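Local coordinates for putative transcriptional regulator (Streptomyces coelicolor A3, PDB 2PQQ), which probably binds cyclic AMP through the N-terminal domain described here and, as a complete CRP-like protein, probably binds DNA to control transcription, at residues K58-R61 and R67-M70; A72-G75 and L79-E82; S21-A26 and Q112-V117; F86-R91 and L106-L111; D37-E42 and R48-T53. All coordinates share one frame; numbering follows the deposited sequence.

Read together, the five contacts show how chemistry follows depth in a cyclic nucleotide-binding fold. Interactions 2 and 5 lie in the interior between the two sheets and rely on apolar side chains; they meet directly, Ile80 packing on Leu39 and Phe40. Interaction 1, a surface hairpin, is rich in hydrogen bonds and shares strand 68-74 with interaction 2. Interactions 3 and 4 are partly buried and mixed: a tryptophan-carboxylate bond beside leucine packing in the first, a proline-histidine contact and a bridging water in the second. These two meet through Leu106, touch the same neighbouring subunit, and interaction 3 closes the chain around the others.

Interaction 1 of 5, residues K58-R61 and R67-M70; sequences KLHR and RENM
His60 turns its imidazole into the position between its own backbone N and carbonyl carbon (chi1 51°), and Glu68, its chain folded at chi2 (-62°), brings a carboxylate round to the edge of that ring. Together these torsions set ND1 of His60 2.7 Å from OE2 of Glu68, in a nearly straight hydrogen bond (163°) donated by the ring. OE2 lies close to the imidazole plane but is met on its anti side, and the two flat groups stand almost perpendicular. Both partners are held at their far ends too: His60 NE2 bonds Thr96 OG1, Glu68 OE1 bonds Thr62 OG1, and the rotation of the ring is thereby fixed. The nearby carboxylate would probably favour a protonated imidazole. Without the imidazole, as with an alanine here, OE2 of Glu68 would probably be left without its donor and Thr96 OG1 without its mate.

The backbone carrying these groups is a beta hairpin of the cyclic nucleotide-binding domain, built from strands 57-62 and 68-74. Arg61 and Asn69 form an antiparallel hydrogen-bonded pair, with Arg61 N to Asn69 O at 3.0 Å and Asn69 N to Arg61 O at 2.7 Å. Next to it, His60 and Met70 make a non-hydrogen-bonded pair whose side chains leave by the other face. The guanidinium of Arg61 turns elsewhere, its NE bonding Thr92 O. On the His60 face Lys58 reaches across, NZ lying 3.2 Å from CB of Met70, a selenomethionine that also packs on Met70 of a neighbouring subunit.

Interaction 2 of 5, residues A72-G75 and L79-E82; sequences AVVG and LIGE
Val74 and Ile80 meet through their side chains inside the beta-roll of the cyclic nucleotide-binding domain, where strand 68-74 ends and the short strand 79-80 begins after a brief turn. The contact is small, burying 110 Å² in all, and its chemistry is almost wholly apolar.

Within the apolar group, one branch of each residue does most of the touching. A chi1 of -180° sets CG1 of Val74 trans to the main-chain nitrogen, pointing that methyl at the partner, and Ile80 answers with its longer arm: CG1 of Val74 is 3.8 Å from CG1 of Ile80 and 4.1 Å from its CD1. CB of Val74 rests 4.2 Å from the same CD1, and the arm therefore lies against both the methyl and the branch point. The remaining branches serve other neighbours, CG2 of Val74 meeting Leu59 and CG2 of Ile80 meeting Leu59 and Phe40. With an alanine here Val74 would probably lose the part of its cover given by CG1 and CD1 of Ile80, and a gap would be likely to open toward Phe40 and Leu59.

The polar group belongs to the backbone and to flanking residues. Ile80 pairs with Tyr50 through main-chain bonding, tying strand 79-80 to strand 45-54. Gly81 and Glu82 then begin the sequence that probably corresponds to the phosphate-binding cassette of this family; the carboxylate of Glu82 forms a salt bridge with Arg132, while its backbone N bonds Asp147 of a neighbouring subunit. The one approach to a backbone polar atom across the contact is a loose one, CG1 of Val74 lying 4.1 Å from the carbonyl O of Leu79.

Interaction 3 of 5, residues S21-A26 and Q112-V117; sequences SAELRA and QPWLNV. With FMT (formic acid), chain E.
Trp114 reaches from helix 111-117 to Glu23 and Leu24 of helix 18-27, joining the N-terminal helix of this cyclic nucleotide-binding domain to the short helix that precedes the long helix 120-139. The two segments run roughly antiparallel, at 150°, with axes 10.8 Å apart, a gap that the indole spans.

From CB, a chi1 of -180° extends the side chain straight away from the main-chain nitrogen, which carries the ring out toward the other helix. Its five-membered part comes to the glutamate first: CD1 lies 3.6 Å from OE1 of Glu23, and NE1, the next atom round, donates a 2.8 Å hydrogen bond to that same OE1 at 159°. The oxygen sits in the indole plane, yet the N-H approaches it from above the carboxylate plane, the two groups being turned almost perpendicular. A buried indole N-H is thus satisfied. Farther out, the six-membered part belongs to Leu24, whose backbone N overlies the rim of one face. CZ2 is 3.9 Å from CB of Leu24, CH2 is 3.8 Å from that CB, and CZ3 is 3.8 Å from CD1 of Leu24. Leu106 of strand 101-107 touches both Leu24 and Trp114, seating the helix pair on the beta-roll.

Glu23 is gripped a second time, OE2 forming a salt bridge with Arg118, just beyond helix 111-117, so both carboxylate oxygens have a partner. On another side of helix 18-27, NE of Arg25 donates to O1 of a formic acid molecule, probably from the crystallisation liquor, at 2.9 Å.

Interaction 4 of 5, residues F86-R91 and L106-L111; sequences FDPGPR and LGHGDL
His108 offers a ring face to Pro88, and Leu111 a methyl to Phe86, where the probable phosphate-binding cassette packs against the exit of the beta-roll from strand 101-107 into helix 111-117. Arg91 probably corresponds to the arginine that holds the cyclic phosphate in relatives; here its NH2 bonds Arg48 O.

Taken in order, the second segment first makes a tight turn of its own. N of Gly107 donates to OD2 of Asp110 at 3.0 Å, while O of Gly107 accepts from N of Asp110 at 2.9 Å, and these two bonds close the bend between strand and helix.

His108 follows, and its first torsion (chi1 -170°) swings the imidazole out to the cassette. Pro88 lies over one face as a CH-pi contact, with its CG 4.2 Å from the ring centroid of His108 and 26° off the normal; its CD covers the same face. At the ring edge a water connects the segments: it donates to O of Phe86 at 3.0 Å and forms a weak, long hydrogen bond of 3.5 Å with NE2 of His108. Arg127 of a neighbouring subunit packs on both Pro88 and His108 and forms a salt bridge with Asp87, placing this corner at a subunit interface.

Leu111 ends the walk at the start of the helix. Its side chain crosses that of Phe86, whose ring also touches Leu125 and Val129 of helix 120-139, and the closest approach is CD2 of Leu111 to CD1 of Phe86, 3.6 Å.

Interaction 5 of 5, residues D37-E42 and R48-T53; sequences DTLFHE and RLYVVT
Leu39 and Phe40 take hold of Tyr50 from two different directions, although the CA atoms of Leu39 and Tyr50 are 9.9 Å apart. Leu39 comes first, at a corner where the chain turns. It lies over one face of the tyrosine ring: CD1 makes a CH-pi contact 4.0 Å from the centroid of Tyr50 and 25° off the normal, and its nearest ring atom is CE1 of Tyr50, 3.7 Å away. The second methyl lies over the same face, above its other edge, CD2 of Leu39 being 4.0 Å from CD2 of Tyr50.

Phe40 follows, and a chi1 of 50°, which sets its ring over its own main chain, brings an edge to the tyrosine. CE1 of Phe40 is 3.9 Å from CE2 of Tyr50, and that CE2 lies near the phenylalanine plane. Arg91 completes the cluster, making a cation-pi contact with Phe40 and touching Tyr50, while Leu103 of strand 101-107 packs on both Leu39 and Tyr50. Such an apolar core, drawn from strand 38-40 of one sheet and strand 45-54 of the other, is what fills the beta-roll of a cyclic nucleotide-binding domain.

Interaction 1 of 5, residues K58-R61 and R67-M70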
# COMPACT_ATOMS: atom_id res chain seq x y z
N LYS A 58 -18.63 17.20 0.39
CA LYS A 58 -17.23 17.33 0.02
C LYS A 58 -16.35 17.13 1.25
O LYS A 58 -16.55 17.80 2.26
CB LYS A 58 -16.95 18.71 -0.59
CG LYS A 58 -15.50 18.98 -0.91
CD LYS A 58 -15.26 20.47 -0.99
CE LYS A 58 -13.79 20.79 -0.80
NZ LYS A 58 -13.05 21.04 -2.06
N LEU A 59 -15.39 16.21 1.17
CA LEU A 59 -14.41 16.05 2.23
C LEU A 59 -13.14 16.84 1.87
O LEU A 59 -12.71 16.81 0.71
CB LEU A 59 -14.09 14.57 2.46
CG LEU A 59 -15.18 13.67 3.07
CD1 LEU A 59 -14.77 12.22 3.01
CD2 LEU A 59 -15.46 14.07 4.50
N HIS A 60 -12.60 17.60 2.83
CA HIS A 60 -11.39 18.43 2.60
C HIS A 60 -10.48 18.56 3.84
O HIS A 60 -10.93 18.41 4.98
CB HIS A 60 -11.74 19.81 2.01
CG HIS A 60 -12.79 20.54 2.77
ND1 HIS A 60 -12.50 21.48 3.74
CD2 HIS A 60 -14.14 20.46 2.73
CE1 HIS A 60 -13.62 21.95 4.25
NE2 HIS A 60 -14.63 21.34 3.66
N ARG A 61 -9.21 18.88 3.59
CA ARG A 61 -8.16 18.88 4.60
C ARG A 61 -7.30 20.15 4.44
O ARG A 61 -7.09 20.63 3.32
CB ARG A 61 -7.32 17.61 4.44
CG ARG A 61 -6.23 17.37 5.48
CD ARG A 61 -5.66 15.95 5.36
NE ARG A 61 -6.68 14.92 5.55
CZ ARG A 61 -6.68 13.72 4.98
NH1 ARG A 61 -5.70 13.37 4.15
NH2 ARG A 61 -7.67 12.87 5.21
N ARG A 67 -4.91 26.65 3.04
CA ARG A 67 -6.10 26.42 2.23
C ARG A 67 -6.70 25.03 2.47
O ARG A 67 -6.06 24.16 3.08
CB ARG A 67 -5.80 26.64 0.74
CG ARG A 67 -5.46 25.37 -0.06
CD ARG A 67 -6.25 25.36 -1.38
NE ARG A 67 -6.49 24.01 -1.91
CZ ARG A 67 -5.85 23.49 -2.96
NH1 ARG A 67 -6.16 22.27 -3.38
NH2 ARG A 67 -4.92 24.19 -3.60
N GLU A 68 -7.93 24.81 2.00
CA GLU A 68 -8.56 23.49 2.06
C GLU A 68 -8.34 22.76 0.75
O GLU A 68 -8.71 23.26 -0.32
CB GLU A 68 -10.06 23.61 2.36
CG GLU A 68 -10.38 24.25 3.69
CD GLU A 68 -9.85 23.45 4.86
OE1 GLU A 68 -9.07 24.01 5.66
OE2 GLU A 68 -10.18 22.24 4.95
N ASN A 69 -7.71 21.59 0.83
CA ASN A 69 -7.57 20.72 -0.34
C ASN A 69 -8.74 19.75 -0.42
O ASN A 69 -9.06 19.10 0.57
CB ASN A 69 -6.26 19.94 -0.30
CG ASN A 69 -5.93 19.25 -1.62
OD1 ASN A 69 -5.83 19.88 -2.67
ND2 ASN A 69 -5.75 17.93 -1.56
N MSE A 70 -9.34 19.65 -1.60
CA MSE A 70 -10.40 18.69 -1.88
C MSE A 70 -9.88 17.25 -1.75
O MSE A 70 -8.83 16.90 -2.28
CB MSE A 70 -10.96 18.95 -3.29
CG MSE A 70 -12.27 18.23 -3.64
SE MSE A 70 -11.93 16.34 -3.96
CE MSE A 70 -13.40 15.86 -5.11

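Interaction 2 of 5, residues A72-G75 and L79-E82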
# COMPACT_ATOMS: atom_id res chain seq x y z
N ALA A 72 -12.49 14.28 -1.41
CA ALA A 72 -13.51 13.43 -2.04
C ALA A 72 -14.84 14.18 -2.13
O ALA A 72 -15.05 15.17 -1.42
CB ALA A 72 -13.69 12.13 -1.24
N VAL A 73 -15.72 13.73 -3.01
CA VAL A 73 -17.12 14.16 -3.00
C VAL A 73 -17.98 12.91 -2.82
O VAL A 73 -17.97 12.00 -3.66
CB VAL A 73 -17.55 14.95 -4.27
CG1 VAL A 73 -19.05 15.21 -4.26
CG2 VAL A 73 -16.80 16.27 -4.36
N VAL A 74 -18.73 12.86 -1.73
CA VAL A 74 -19.44 11.66 -1.34
C VAL A 74 -20.93 11.84 -1.58
O VAL A 74 -21.53 12.79 -1.07
CB VAL A 74 -19.17 11.29 0.14
CG1 VAL A 74 -19.92 10.02 0.54
CG2 VAL A 74 -17.67 11.15 0.41
N GLY A 75 -21.52 10.93 -2.35
CA GLY A 75 -22.95 11.01 -2.66
C GLY A 75 -23.76 9.81 -2.19
O GLY A 75 -23.27 8.99 -1.41
N LEU A 79 -20.03 5.84 1.99
CA LEU A 79 -19.74 5.94 3.41
C LEU A 79 -18.78 7.07 3.76
O LEU A 79 -17.89 7.41 2.98
CB LEU A 79 -19.19 4.61 3.92
CG LEU A 79 -20.17 3.50 4.30
CD1 LEU A 79 -21.27 3.33 3.27
CD2 LEU A 79 -19.40 2.21 4.50
N ILE A 80 -18.96 7.62 4.95
CA ILE A 80 -18.05 8.60 5.53
C ILE A 80 -17.69 8.09 6.91
O ILE A 80 -18.59 7.65 7.67
CB ILE A 80 -18.70 10.03 5.60
CG1 ILE A 80 -19.27 10.44 4.23
CG2 ILE A 80 -17.70 11.07 6.09
CD1 ILE A 80 -20.01 11.82 4.20
N GLY A 81 -16.39 8.08 7.23
CA GLY A 81 -15.90 7.75 8.58
C GLY A 81 -16.10 6.30 9.01
O GLY A 81 -16.25 6.01 10.19
N GLU A 82 -16.05 5.40 8.03
CA GLU A 82 -16.33 3.97 8.23
C GLU A 82 -15.63 3.35 9.43
O GLU A 82 -16.28 2.77 10.30
CB GLU A 82 -15.93 3.18 6.98
CG GLU A 82 -16.26 1.71 7.11
CD GLU A 82 -15.53 0.83 6.11
OE1 GLU A 82 -15.09 1.32 5.03
OE2 GLU A 82 -15.43 -0.37 6.44

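Interaction 3 of 5, residues S21-A26 and Q112-V117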
# COMPACT_ATOMS: atom_id res chain seq x y z
N SER A 21 -29.65 -6.21 8.07
CA SER A 21 -29.80 -4.88 7.46
C SER A 21 -30.95 -4.10 8.13
O SER A 21 -30.86 -2.88 8.29
CB SER A 21 -30.09 -5.02 5.96
OG SER A 21 -29.03 -5.69 5.29
N ALA A 22 -32.04 -4.79 8.48
CA ALA A 22 -33.13 -4.16 9.22
C ALA A 22 -32.67 -3.66 10.61
O ALA A 22 -33.01 -2.54 11.02
CB ALA A 22 -34.33 -5.12 9.32
N GLU A 23 -31.87 -4.47 11.31
CA GLU A 23 -31.36 -4.13 12.64
C GLU A 23 -30.43 -2.91 12.58
O GLU A 23 -30.55 -2.00 13.39
CB GLU A 23 -30.59 -5.30 13.26
CG GLU A 23 -31.40 -6.59 13.45
CD GLU A 23 -30.50 -7.80 13.77
OE1 GLU A 23 -29.30 -7.78 13.42
OE2 GLU A 23 -31.00 -8.76 14.37
N LEU A 24 -29.51 -2.96 11.62
CA LEU A 24 -28.64 -1.83 11.26
C LEU A 24 -29.45 -0.56 11.05
O LEU A 24 -29.14 0.47 11.66
CB LEU A 24 -27.87 -2.17 9.98
CG LEU A 24 -26.96 -1.07 9.42
CD1 LEU A 24 -25.93 -0.47 10.48
CD2 LEU A 24 -26.27 -1.61 8.16
N ARG A 25 -30.47 -0.62 10.20
CA ARG A 25 -31.32 0.54 9.92
C ARG A 25 -32.02 1.08 11.15
O ARG A 25 -32.01 2.29 11.38
CB ARG A 25 -32.34 0.23 8.81
CG ARG A 25 -33.29 1.38 8.50
CD ARG A 25 -32.53 2.64 8.14
NE ARG A 25 -33.40 3.80 7.93
CZ ARG A 25 -33.63 4.74 8.84
NH1 ARG A 25 -33.07 4.66 10.05
NH2 ARG A 25 -34.41 5.77 8.54
N ALA A 26 -32.61 0.20 11.96
CA ALA A 26 -33.30 0.64 13.19
C ALA A 26 -32.32 1.29 14.18
O ALA A 26 -32.69 2.17 14.94
CB ALA A 26 -34.01 -0.52 13.85
N GLN A 112 -22.42 -2.26 20.50
CA GLN A 112 -22.65 -3.28 21.52
C GLN A 112 -24.11 -3.75 21.65
O GLN A 112 -24.36 -4.96 21.72
CB GLN A 112 -22.13 -2.83 22.91
CG GLN A 112 -21.77 -4.00 23.75
CD GLN A 112 -20.99 -5.02 22.94
OE1 GLN A 112 -21.48 -6.11 22.64
NE2 GLN A 112 -19.79 -4.66 22.54
N PRO A 113 -25.07 -2.81 21.70
CA PRO A 113 -26.46 -3.29 21.77
C PRO A 113 -26.84 -4.11 20.54
O PRO A 113 -27.60 -5.04 20.65
CB PRO A 113 -27.27 -1.99 21.79
CG PRO A 113 -26.31 -0.98 22.38
CD PRO A 113 -25.01 -1.34 21.73
N TRP A 114 -26.33 -3.74 19.37
CA TRP A 114 -26.65 -4.49 18.17
C TRP A 114 -26.05 -5.89 18.26
O TRP A 114 -26.76 -6.88 18.08
CB TRP A 114 -26.23 -3.73 16.93
CG TRP A 114 -26.52 -4.43 15.63
CD1 TRP A 114 -27.46 -5.44 15.38
CD2 TRP A 114 -25.90 -4.15 14.38
NE1 TRP A 114 -27.42 -5.79 14.05
CE2 TRP A 114 -26.49 -5.00 13.41
CE3 TRP A 114 -24.90 -3.25 13.98
CZ2 TRP A 114 -26.10 -4.99 12.08
CZ3 TRP A 114 -24.51 -3.24 12.64
CH2 TRP A 114 -25.10 -4.12 11.71
N LEU A 115 -24.76 -5.98 18.60
CA LEU A 115 -24.11 -7.29 18.77
C LEU A 115 -24.79 -8.16 19.83
O LEU A 115 -24.87 -9.37 19.66
CB LEU A 115 -22.61 -7.17 19.06
CG LEU A 115 -21.77 -6.31 18.11
CD1 LEU A 115 -20.26 -6.47 18.45
CD2 LEU A 115 -22.04 -6.62 16.63
N ASN A 116 -25.28 -7.53 20.89
CA ASN A 116 -26.02 -8.24 21.95
C ASN A 116 -27.34 -8.83 21.48
O ASN A 116 -27.75 -9.88 21.93
CB ASN A 116 -26.29 -7.30 23.13
CG ASN A 116 -25.03 -6.94 23.90
OD1 ASN A 116 -25.09 -6.37 24.99
ND2 ASN A 116 -23.88 -7.27 23.32
N VAL A 117 -28.02 -8.13 20.57
CA VAL A 117 -29.27 -8.61 20.00
C VAL A 117 -29.02 -9.69 18.93
O VAL A 117 -29.83 -10.62 18.76
CB VAL A 117 -30.06 -7.41 19.40
CG1 VAL A 117 -31.09 -7.84 18.40
CG2 VAL A 117 -30.69 -6.59 20.53
C FMT E . -34.21 3.37 4.79
O1 FMT E . -34.24 4.52 5.24
O2 FMT E . -34.55 2.38 5.43

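Interaction 4 of 5, residues F86-R91 and L106-L111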
# COMPACT_ATOMS: atom_id res chain seq x y z
N PHE A 86 -15.47 1.55 14.57
CA PHE A 86 -14.77 0.52 15.32
C PHE A 86 -13.60 1.08 16.11
O PHE A 86 -13.27 0.57 17.17
CB PHE A 86 -14.28 -0.55 14.36
CG PHE A 86 -15.38 -1.17 13.54
CD1 PHE A 86 -16.40 -1.90 14.15
CD2 PHE A 86 -15.40 -1.02 12.16
CE1 PHE A 86 -17.44 -2.49 13.40
CE2 PHE A 86 -16.44 -1.60 11.39
CZ PHE A 86 -17.46 -2.34 12.03
N ASP A 87 -12.97 2.12 15.58
CA ASP A 87 -11.78 2.69 16.16
C ASP A 87 -11.94 4.21 16.19
O ASP A 87 -11.34 4.90 15.37
CB ASP A 87 -10.56 2.25 15.33
CG ASP A 87 -9.24 2.67 15.96
OD1 ASP A 87 -9.14 2.74 17.21
OD2 ASP A 87 -8.28 2.92 15.20
N PRO A 88 -12.75 4.74 17.13
CA PRO A 88 -12.92 6.18 17.30
C PRO A 88 -11.58 6.91 17.39
O PRO A 88 -10.64 6.42 18.01
CB PRO A 88 -13.65 6.29 18.64
CG PRO A 88 -14.47 5.02 18.69
CD PRO A 88 -13.57 3.98 18.10
N GLY A 89 -11.48 8.08 16.76
CA GLY A 89 -10.25 8.86 16.77
C GLY A 89 -10.51 10.17 16.04
O GLY A 89 -11.57 10.35 15.48
N PRO A 90 -9.56 11.11 16.08
CA PRO A 90 -9.90 12.42 15.51
C PRO A 90 -10.16 12.37 13.99
O PRO A 90 -9.50 11.61 13.27
CB PRO A 90 -8.69 13.30 15.86
CG PRO A 90 -7.58 12.37 16.23
CD PRO A 90 -8.20 11.05 16.66
N ARG A 91 -11.12 13.15 13.52
CA ARG A 91 -11.37 13.28 12.08
C ARG A 91 -10.15 13.81 11.33
O ARG A 91 -9.46 14.74 11.80
CB ARG A 91 -12.58 14.16 11.79
CG ARG A 91 -13.86 13.69 12.41
CD ARG A 91 -14.32 12.36 11.82
NE ARG A 91 -15.69 12.05 12.24
CZ ARG A 91 -16.28 10.87 12.07
NH1 ARG A 91 -15.64 9.86 11.50
NH2 ARG A 91 -17.52 10.69 12.50
N LEU A 106 -24.23 5.68 12.28
CA LEU A 106 -24.12 4.64 13.32
C LEU A 106 -22.91 4.97 14.19
O LEU A 106 -21.82 5.13 13.67
CB LEU A 106 -24.00 3.24 12.69
CG LEU A 106 -24.06 2.01 13.63
CD1 LEU A 106 -25.48 1.77 14.23
CD2 LEU A 106 -23.53 0.73 12.96
N GLY A 107 -23.11 5.08 15.51
CA GLY A 107 -22.03 5.41 16.43
C GLY A 107 -21.40 4.16 17.04
O GLY A 107 -22.06 3.11 17.17
N HIS A 108 -20.13 4.28 17.41
CA HIS A 108 -19.48 3.24 18.19
C HIS A 108 -20.36 2.71 19.34
O HIS A 108 -20.46 1.50 19.55
CB HIS A 108 -18.12 3.71 18.73
CG HIS A 108 -17.31 2.61 19.33
ND1 HIS A 108 -17.17 2.46 20.69
CD2 HIS A 108 -16.69 1.55 18.76
CE1 HIS A 108 -16.45 1.38 20.93
NE2 HIS A 108 -16.15 0.81 19.78
N GLY A 109 -21.01 3.64 20.05
CA GLY A 109 -21.88 3.34 21.19
C GLY A 109 -23.08 2.46 20.86
O GLY A 109 -23.65 1.82 21.75
N ASP A 110 -23.47 2.41 19.59
CA ASP A 110 -24.63 1.63 19.14
C ASP A 110 -24.27 0.22 18.73
O ASP A 110 -25.15 -0.60 18.39
CB ASP A 110 -25.26 2.29 17.92
CG ASP A 110 -25.67 3.70 18.17
OD1 ASP A 110 -26.19 3.98 19.28
OD2 ASP A 110 -25.49 4.52 17.25
N LEU A 111 -22.98 -0.07 18.72
CA LEU A 111 -22.51 -1.36 18.25
C LEU A 111 -22.79 -2.47 19.25
O LEU A 111 -23.30 -3.53 18.88
CB LEU A 111 -21.00 -1.25 18.00
CG LEU A 111 -20.30 -2.13 16.99
CD1 LEU A 111 -21.07 -2.23 15.66
CD2 LEU A 111 -18.85 -1.56 16.81
O HOH W 1 -14.80 -1.86 17.99

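Interaction 5 of 5, residues D37-E42 and R48-T53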
# COMPACT_ATOMS: atom_id res chain seq x y z
N ASP A 37 -23.50 23.61 5.49
CA ASP A 37 -23.37 23.01 6.83
C ASP A 37 -22.14 22.13 6.86
O ASP A 37 -21.80 21.51 5.84
CB ASP A 37 -24.58 22.14 7.18
CG ASP A 37 -25.74 22.95 7.78
OD1 ASP A 37 -25.63 24.18 7.88
OD2 ASP A 37 -26.76 22.32 8.16
N THR A 38 -21.45 22.07 8.00
CA THR A 38 -20.35 21.14 8.14
C THR A 38 -20.82 19.92 8.92
O THR A 38 -21.44 20.04 9.98
CB THR A 38 -19.09 21.76 8.82
OG1 THR A 38 -19.21 21.66 10.24
CG2 THR A 38 -18.88 23.21 8.42
N LEU A 39 -20.55 18.73 8.36
CA LEU A 39 -20.84 17.46 9.04
C LEU A 39 -19.94 17.25 10.26
O LEU A 39 -20.39 16.85 11.36
CB LEU A 39 -20.63 16.30 8.06
CG LEU A 39 -20.97 14.89 8.54
CD1 LEU A 39 -22.44 14.82 8.94
CD2 LEU A 39 -20.68 13.88 7.44
N PHE A 40 -18.65 17.43 10.05
CA PHE A 40 -17.70 17.47 11.14
C PHE A 40 -16.49 18.25 10.69
O PHE A 40 -16.31 18.48 9.50
CB PHE A 40 -17.32 16.05 11.65
CG PHE A 40 -16.91 15.08 10.54
CD1 PHE A 40 -17.75 14.03 10.17
CD2 PHE A 40 -15.69 15.23 9.87
CE1 PHE A 40 -17.37 13.12 9.17
CE2 PHE A 40 -15.31 14.34 8.88
CZ PHE A 40 -16.15 13.30 8.51
N HIS A 41 -15.68 18.69 11.65
CA HIS A 41 -14.47 19.44 11.35
C HIS A 41 -13.27 18.54 11.49
O HIS A 41 -13.22 17.73 12.40
CB HIS A 41 -14.31 20.60 12.33
CG HIS A 41 -15.24 21.74 12.06
ND1 HIS A 41 -16.46 21.88 12.69
CD2 HIS A 41 -15.14 22.79 11.21
CE1 HIS A 41 -17.06 22.97 12.27
NE2 HIS A 41 -16.28 23.54 11.36
N GLU A 42 -12.27 18.72 10.63
CA GLU A 42 -11.00 18.01 10.81
C GLU A 42 -10.45 18.26 12.23
O GLU A 42 -10.46 19.40 12.72
CB GLU A 42 -10.00 18.45 9.75
CG GLU A 42 -8.66 17.74 9.79
CD GLU A 42 -7.65 18.34 8.84
OE1 GLU A 42 -8.01 19.22 8.01
OE2 GLU A 42 -6.49 17.93 8.94
N ARG A 48 -18.42 7.89 14.63
CA ARG A 48 -19.61 7.58 13.85
C ARG A 48 -19.24 7.31 12.41
O ARG A 48 -18.38 7.99 11.86
CB ARG A 48 -20.58 8.79 13.79
CG ARG A 48 -21.37 9.06 15.01
CD ARG A 48 -22.15 10.35 14.79
NE ARG A 48 -23.57 10.19 15.13
CZ ARG A 48 -24.51 11.11 14.91
NH1 ARG A 48 -24.20 12.28 14.34
NH2 ARG A 48 -25.77 10.87 15.25
N LEU A 49 -19.93 6.39 11.82
CA LEU A 49 -19.98 6.14 10.41
C LEU A 49 -21.24 6.75 9.85
O LEU A 49 -22.20 6.79 10.53
CB LEU A 49 -20.03 4.64 10.25
CG LEU A 49 -20.56 3.88 9.07
CD1 LEU A 49 -20.07 2.50 9.15
CD2 LEU A 49 -22.01 3.92 9.02
N TYR A 50 -21.21 7.23 8.61
CA TYR A 50 -22.41 7.76 7.97
C TYR A 50 -22.59 7.06 6.63
O TYR A 50 -21.61 6.69 5.99
CB TYR A 50 -22.32 9.28 7.71
CG TYR A 50 -22.08 10.16 8.92
CD1 TYR A 50 -23.14 10.80 9.57
CD2 TYR A 50 -20.78 10.38 9.40
CE1 TYR A 50 -22.91 11.61 10.72
CE2 TYR A 50 -20.54 11.20 10.53
CZ TYR A 50 -21.61 11.79 11.18
OH TYR A 50 -21.34 12.63 12.25
N VAL A 51 -23.81 6.92 6.18
CA VAL A 51 -24.10 6.54 4.81
C VAL A 51 -24.89 7.69 4.27
O VAL A 51 -25.85 8.07 4.85
CB VAL A 51 -24.92 5.25 4.75
CG1 VAL A 51 -25.39 4.98 3.39
CG2 VAL A 51 -24.14 4.08 5.27
N VAL A 52 -24.40 8.33 3.23
CA VAL A 52 -25.14 9.44 2.63
C VAL A 52 -26.36 8.84 1.91
O VAL A 52 -26.20 7.92 1.09
CB VAL A 52 -24.27 10.25 1.60
CG1 VAL A 52 -25.13 11.25 0.84
CG2 VAL A 52 -23.16 10.97 2.31
N THR A 53 -27.55 9.37 2.16
CA THR A 53 -28.73 8.88 1.44
C THR A 53 -29.26 9.86 0.36
O THR A 53 -29.99 9.46 -0.55
CB THR A 53 -29.86 8.43 2.39
OG1 THR A 53 -30.37 9.56 3.09
CG2 THR A 53 -29.31 7.44 3.44